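Local coordinates for protein nicotinamide-nucleotide adenylyltransferase NadR family / Ribosylnicotinamide kinase (Lactococcus lactis subsp. cremoris, PDB 6GYE) that probably phosphorylates nicotinamide riboside and may adenylylate the resulting mononucleotide on the way to NAD+, binding nicotinamide riboside in its kinase part, at residues I153-S156 / A157-R161; N163-E166 / H167-H170. All blocks are in the same frame, centred on the assembly; numbering follows the deposited sequence.

Contact 1: residues I153-S156 / A157-R161; sequences ISLS and ATQIR. With SO4 (sulfate ion), chain H.
Leu155 and Gln159, one turn apart on helix 151-162, lay their side chains across each other, and the nearest approach is Leu155 CG to Gln159 NE2 at 3.4 Å. Both methyls of the leucine also face that amide nitrogen, an apolar branch against the end of a carboxamide. The leucine reaches it because its CG stands anti to the backbone N (chi1 -176°), while the glutamine chain, extended beyond CG, runs back past the carbonyl of Leu155, with Gln159 CG 3.2 Å from Leu155 O.

On another side of the helix Arg161 NH2 bonds SO4 O3 at 3.0 Å, and Arg161 NE adds two weak bonds, to O2 and O1. The chain bends at chi3 (-66°) and folds the group back over its own helix, where Ala157 O lies 3.6 Å above the centre of the guanidinium plane. Ala24 O on NH1 and the sulfate on the NE/NH2 edge together should limit rotation of the group. Thr158 OG1 lies between Ser154 O (3.3 Å) and SO4 O3 (3.5 Å), both long, its proton not assigned.

The helix follows the last strand, 142-147, of a five-stranded parallel Rossmann-like sheet, and residues 155-161, LSATQIR, resemble the ISSTxxR signature of nucleotidyltransferases. The sulfate probably came from the crystallisation liquor, but its place on the signature arginine is consistent with a site that takes nucleotide phosphate in relatives.

Regular i to i+4 backbone bonds space these side chains: Gln159 N to Leu155 O is 2.8 Å, and Ile160 N to Ser156 O is 2.9 Å. Ser156 turns its OG back to Asp152 O, and Ile153 O, besides accepting from Ala157 N, receives a bond from NE2 of His27, in the HTGH motif.

Contact 2: residues N163-E166 / H167-H170; sequences NPQE and HWTH
Glu166 against His167, with Pro164 and Gln165 against Trp168, makes a local contact round a turn in the loop between helix 151-162 and helix 176-179. Glu166 CB lies over a face of the imidazole, 4.0 Å from its centroid and 29° off the normal, a CH-pi contact. At the edge of the same ring, Asn163 O comes 3.3 Å from His167 CD2, so the imidazole is met on a face and at an edge. His167 has CG beside its backbone N (chi1 -56°), which holds the ring against the Glu166 backbone. With an alanine in place of His167, the CB of Glu166 and the carbonyl of Asn163 would probably lose their ring partner, and a gap would open beside Gln159.

The turn is closed by His167 N bonding to Pro164 O at 3.0 Å, the donor standing well above the carbonyl plane. Beyond it, Gln165 NE2 comes 3.9 Å from Trp168 CZ3, approaching the indole obliquely with amide and ring planes 38° apart. The polar ends of both are held from outside: Gln165 NE2 by Gly254 O and Phe179 O, Trp168 NE1 by Asn252 O. Asn163, where the chain leaves the helix, weakly accepts Glu166 N on OD1 (3.4 Å). With His170 N bonded to His167 O, this is a helix-to-3-10 linker between the Rossmann-like part and the P-loop kinase part.

In the fold
From the N terminus, the chain first builds the five-stranded parallel sheet and then enters helix 151-162, where contact 1 joins successive turns. Contact 2 opens two residues after contact 1 closes, in the loop beyond the helix, so the two stand in series, neither nesting nor crossing, and each spans only a local turn. Their centres are about 10 Å apart. They meet where the His167 ring and CB pack on Gln159 O and Ile160 CG1, folding the loop back on the helix. Residues 153-161 reach Ala24 and His27 of the first domain. Residues 163-170 bridge the two domains: His170 shares backbone bonds with Thr28, while other side chains reach helix 176-179 and Gly254, beside the four-stranded sheet.

Contact 1: residues I153-S156 / A157-R161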
loop_
_atom_site.group_PDB
_atom_site.type_symbol
_atom_site.label_atom_id
_atom_site.label_comp_id
_atom_site.label_asym_id
_atom_site.label_seq_id
_atom_site.Cartn_x
_atom_site.Cartn_y
_atom_site.Cartn_z
ATOM N N ILE A 153 -20.521 8.241 0.616
ATOM C CA ILE A 153 -19.178 8.084 0.081
ATOM C C ILE A 153 -18.133 8.514 1.107
ATOM O O ILE A 153 -17.139 7.807 1.333
ATOM C CB ILE A 153 -19.062 8.834 -1.253
ATOM C CG1 ILE A 153 -19.957 8.101 -2.250
ATOM C CG2 ILE A 153 -17.593 8.905 -1.755
ATOM C CD1 ILE A 153 -19.854 8.630 -3.607
ATOM N N SER A 154 -18.354 9.651 1.767
ATOM C CA SER A 154 -17.413 10.120 2.780
ATOM C C SER A 154 -17.337 9.169 3.966
ATOM O O SER A 154 -16.247 8.885 4.473
ATOM C CB SER A 154 -17.824 11.512 3.247
ATOM O OG SER A 154 -17.295 12.451 2.333
ATOM N N LEU A 155 -18.485 8.678 4.427
ATOM C CA LEU A 155 -18.498 7.736 5.542
ATOM C C LEU A 155 -17.765 6.446 5.182
ATOM O O LEU A 155 -17.065 5.869 6.025
ATOM C CB LEU A 155 -19.931 7.444 5.964
ATOM C CG LEU A 155 -20.050 6.539 7.195
ATOM C CD1 LEU A 155 -19.378 7.217 8.383
ATOM C CD2 LEU A 155 -21.522 6.275 7.534
ATOM N N SER A 156 -17.964 5.948 3.952
ATOM C CA SER A 156 -17.239 4.768 3.497
ATOM C C SER A 156 -15.744 5.021 3.527
ATOM O O SER A 156 -14.973 4.192 4.022
ATOM C CB SER A 156 -17.684 4.369 2.087
ATOM O OG SER A 156 -18.962 3.764 2.138
ATOM N N ALA A 157 -15.315 6.182 3.026
ATOM C CA ALA A 157 -13.893 6.513 3.062
ATOM C C ALA A 157 -13.376 6.536 4.496
ATOM O O ALA A 157 -12.306 5.989 4.789
ATOM C CB ALA A 157 -13.648 7.854 2.377
ATOM N N THR A 158 -14.149 7.122 5.410
ATOM C CA THR A 158 -13.743 7.174 6.811
ATOM C C THR A 158 -13.653 5.772 7.415
ATOM O O THR A 158 -12.701 5.459 8.140
ATOM C CB THR A 158 -14.737 8.044 7.591
ATOM O OG1 THR A 158 -14.497 9.418 7.269
ATOM C CG2 THR A 158 -14.579 7.855 9.091
ATOM N N GLN A 159 -14.623 4.909 7.105
ATOM C CA GLN A 159 -14.606 3.544 7.623
ATOM C C GLN A 159 -13.433 2.754 7.065
ATOM O O GLN A 159 -12.823 1.953 7.777
ATOM C CB GLN A 159 -15.941 2.859 7.309
ATOM C CG GLN A 159 -17.126 3.481 8.091
ATOM C CD GLN A 159 -18.508 3.026 7.616
ATOM O OE1 GLN A 159 -18.645 2.392 6.578
ATOM N NE2 GLN A 159 -19.544 3.395 8.370
ATOM N N ILE A 160 -13.100 2.969 5.794
ATOM C CA ILE A 160 -11.978 2.260 5.184
ATOM C C ILE A 160 -10.673 2.642 5.870
ATOM O O ILE A 160 -9.861 1.780 6.224
ATOM C CB ILE A 160 -11.944 2.545 3.674
ATOM C CG1 ILE A 160 -13.112 1.832 3.002
ATOM C CG2 ILE A 160 -10.624 2.136 3.051
ATOM C CD1 ILE A 160 -13.264 2.175 1.553
ATOM N N ARG A 161 -10.467 3.944 6.091
ATOM C CA ARG A 161 -9.251 4.403 6.747
ATOM C C ARG A 161 -9.161 3.909 8.187
ATOM O O ARG A 161 -8.063 3.620 8.669
ATOM C CB ARG A 161 -9.178 5.931 6.702
ATOM C CG ARG A 161 -8.892 6.496 5.306
ATOM C CD ARG A 161 -8.633 7.996 5.344
ATOM N NE ARG A 161 -9.813 8.737 5.745
ATOM C CZ ARG A 161 -10.684 9.254 4.884
ATOM N NH1 ARG A 161 -10.478 9.117 3.585
ATOM N NH2 ARG A 161 -11.759 9.899 5.316
HETATM S S SO4 H . -10.490 10.385 8.852
HETATM O O1 SO4 H . -10.793 8.961 8.960
HETATM O O2 SO4 H . -9.182 10.549 8.225
HETATM O O3 SO4 H . -11.517 11.039 8.047
HETATM O O4 SO4 H . -10.472 10.982 10.184
#

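Contact 2: residues N163-E166 / H167-H170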
loop_
_atom_site.group_PDB
_atom_site.type_symbol
_atom_site.label_atom_id
_atom_site.label_comp_id
_atom_site.label_asym_id
_atom_site.label_seq_id
_atom_site.Cartn_x
_atom_site.Cartn_y
_atom_site.Cartn_z
ATOM N N ASN A 163 -10.545 0.995 9.378
ATOM C CA ASN A 163 -10.413 -0.460 9.413
ATOM C C ASN A 163 -10.461 -0.997 7.993
ATOM O O ASN A 163 -11.497 -1.497 7.532
ATOM C CB ASN A 163 -11.514 -1.081 10.274
ATOM C CG ASN A 163 -11.299 -2.561 10.534
ATOM O OD1 ASN A 163 -10.411 -3.192 9.957
ATOM N ND2 ASN A 163 -12.137 -3.128 11.398
ATOM N N PRO A 164 -9.333 -0.940 7.271
ATOM C CA PRO A 164 -9.334 -1.396 5.872
ATOM C C PRO A 164 -9.697 -2.854 5.738
ATOM O O PRO A 164 -10.370 -3.233 4.775
ATOM C CB PRO A 164 -7.891 -1.155 5.409
ATOM C CG PRO A 164 -7.299 -0.259 6.392
ATOM C CD PRO A 164 -8.015 -0.447 7.695
ATOM N N GLN A 165 -9.299 -3.678 6.704
ATOM C CA GLN A 165 -9.506 -5.111 6.578
ATOM C C GLN A 165 -10.994 -5.458 6.545
ATOM O O GLN A 165 -11.395 -6.410 5.866
ATOM C CB GLN A 165 -8.764 -5.826 7.709
ATOM C CG GLN A 165 -7.239 -6.002 7.472
ATOM C CD GLN A 165 -6.471 -4.684 7.213
ATOM O OE1 GLN A 165 -6.612 -3.718 7.955
ATOM N NE2 GLN A 165 -5.638 -4.666 6.168
ATOM N N GLU A 166 -11.825 -4.674 7.222
ATOM C CA GLU A 166 -13.272 -4.865 7.212
ATOM C C GLU A 166 -13.939 -4.408 5.919
ATOM O O GLU A 166 -15.081 -4.793 5.657
ATOM C CB GLU A 166 -13.912 -4.094 8.367
ATOM C CG GLU A 166 -14.377 -4.957 9.520
ATOM C CD GLU A 166 -15.466 -5.944 9.121
ATOM O OE1 GLU A 166 -16.519 -5.511 8.605
ATOM O OE2 GLU A 166 -15.255 -7.164 9.312
ATOM N N HIS A 167 -13.296 -3.545 5.143
ATOM C CA HIS A 167 -13.919 -2.956 3.963
ATOM C C HIS A 167 -13.089 -3.210 2.711
ATOM O O HIS A 167 -13.270 -2.551 1.680
ATOM C CB HIS A 167 -14.164 -1.467 4.223
ATOM C CG HIS A 167 -14.986 -1.220 5.459
ATOM N ND1 HIS A 167 -16.357 -1.357 5.475
ATOM C CD2 HIS A 167 -14.630 -0.895 6.729
ATOM C CE1 HIS A 167 -16.815 -1.095 6.690
ATOM N NE2 HIS A 167 -15.787 -0.819 7.473
ATOM N N TRP A 168 -12.244 -4.235 2.777
ATOM C CA TRP A 168 -11.207 -4.467 1.785
ATOM C C TRP A 168 -11.752 -4.530 0.364
ATOM O O TRP A 168 -11.182 -3.924 -0.554
ATOM C CB TRP A 168 -10.498 -5.764 2.145
ATOM C CG TRP A 168 -9.306 -6.060 1.363
ATOM C CD1 TRP A 168 -9.188 -6.940 0.310
ATOM C CD2 TRP A 168 -8.025 -5.456 1.543
ATOM N NE1 TRP A 168 -7.879 -6.929 -0.160
ATOM C CE2 TRP A 168 -7.149 -6.027 0.581
ATOM C CE3 TRP A 168 -7.529 -4.491 2.433
ATOM C CZ2 TRP A 168 -5.802 -5.667 0.491
ATOM C CZ3 TRP A 168 -6.195 -4.128 2.340
ATOM C CH2 TRP A 168 -5.344 -4.720 1.379
ATOM N N THR A 169 -12.830 -5.296 0.148
ATOM C CA THR A 169 -13.273 -5.524 -1.224
ATOM C C THR A 169 -13.735 -4.241 -1.912
ATOM O O THR A 169 -13.768 -4.197 -3.141
ATOM C CB THR A 169 -14.394 -6.570 -1.280
ATOM O OG1 THR A 169 -15.512 -6.126 -0.509
ATOM C CG2 THR A 169 -13.921 -7.927 -0.786
ATOM N N HIS A 170 -14.051 -3.191 -1.159
ATOM C CA HIS A 170 -14.489 -1.935 -1.748
ATOM C C HIS A 170 -13.353 -0.983 -2.065
ATOM O O HIS A 170 -13.582 -0.008 -2.786
ATOM C CB HIS A 170 -15.497 -1.240 -0.823
ATOM C CG HIS A 170 -16.750 -2.031 -0.628
ATOM N ND1 HIS A 170 -17.529 -1.936 0.501
ATOM C CD2 HIS A 170 -17.338 -2.967 -1.410
ATOM C CE1 HIS A 170 -18.551 -2.767 0.400
ATOM N NE2 HIS A 170 -18.459 -3.404 -0.752
#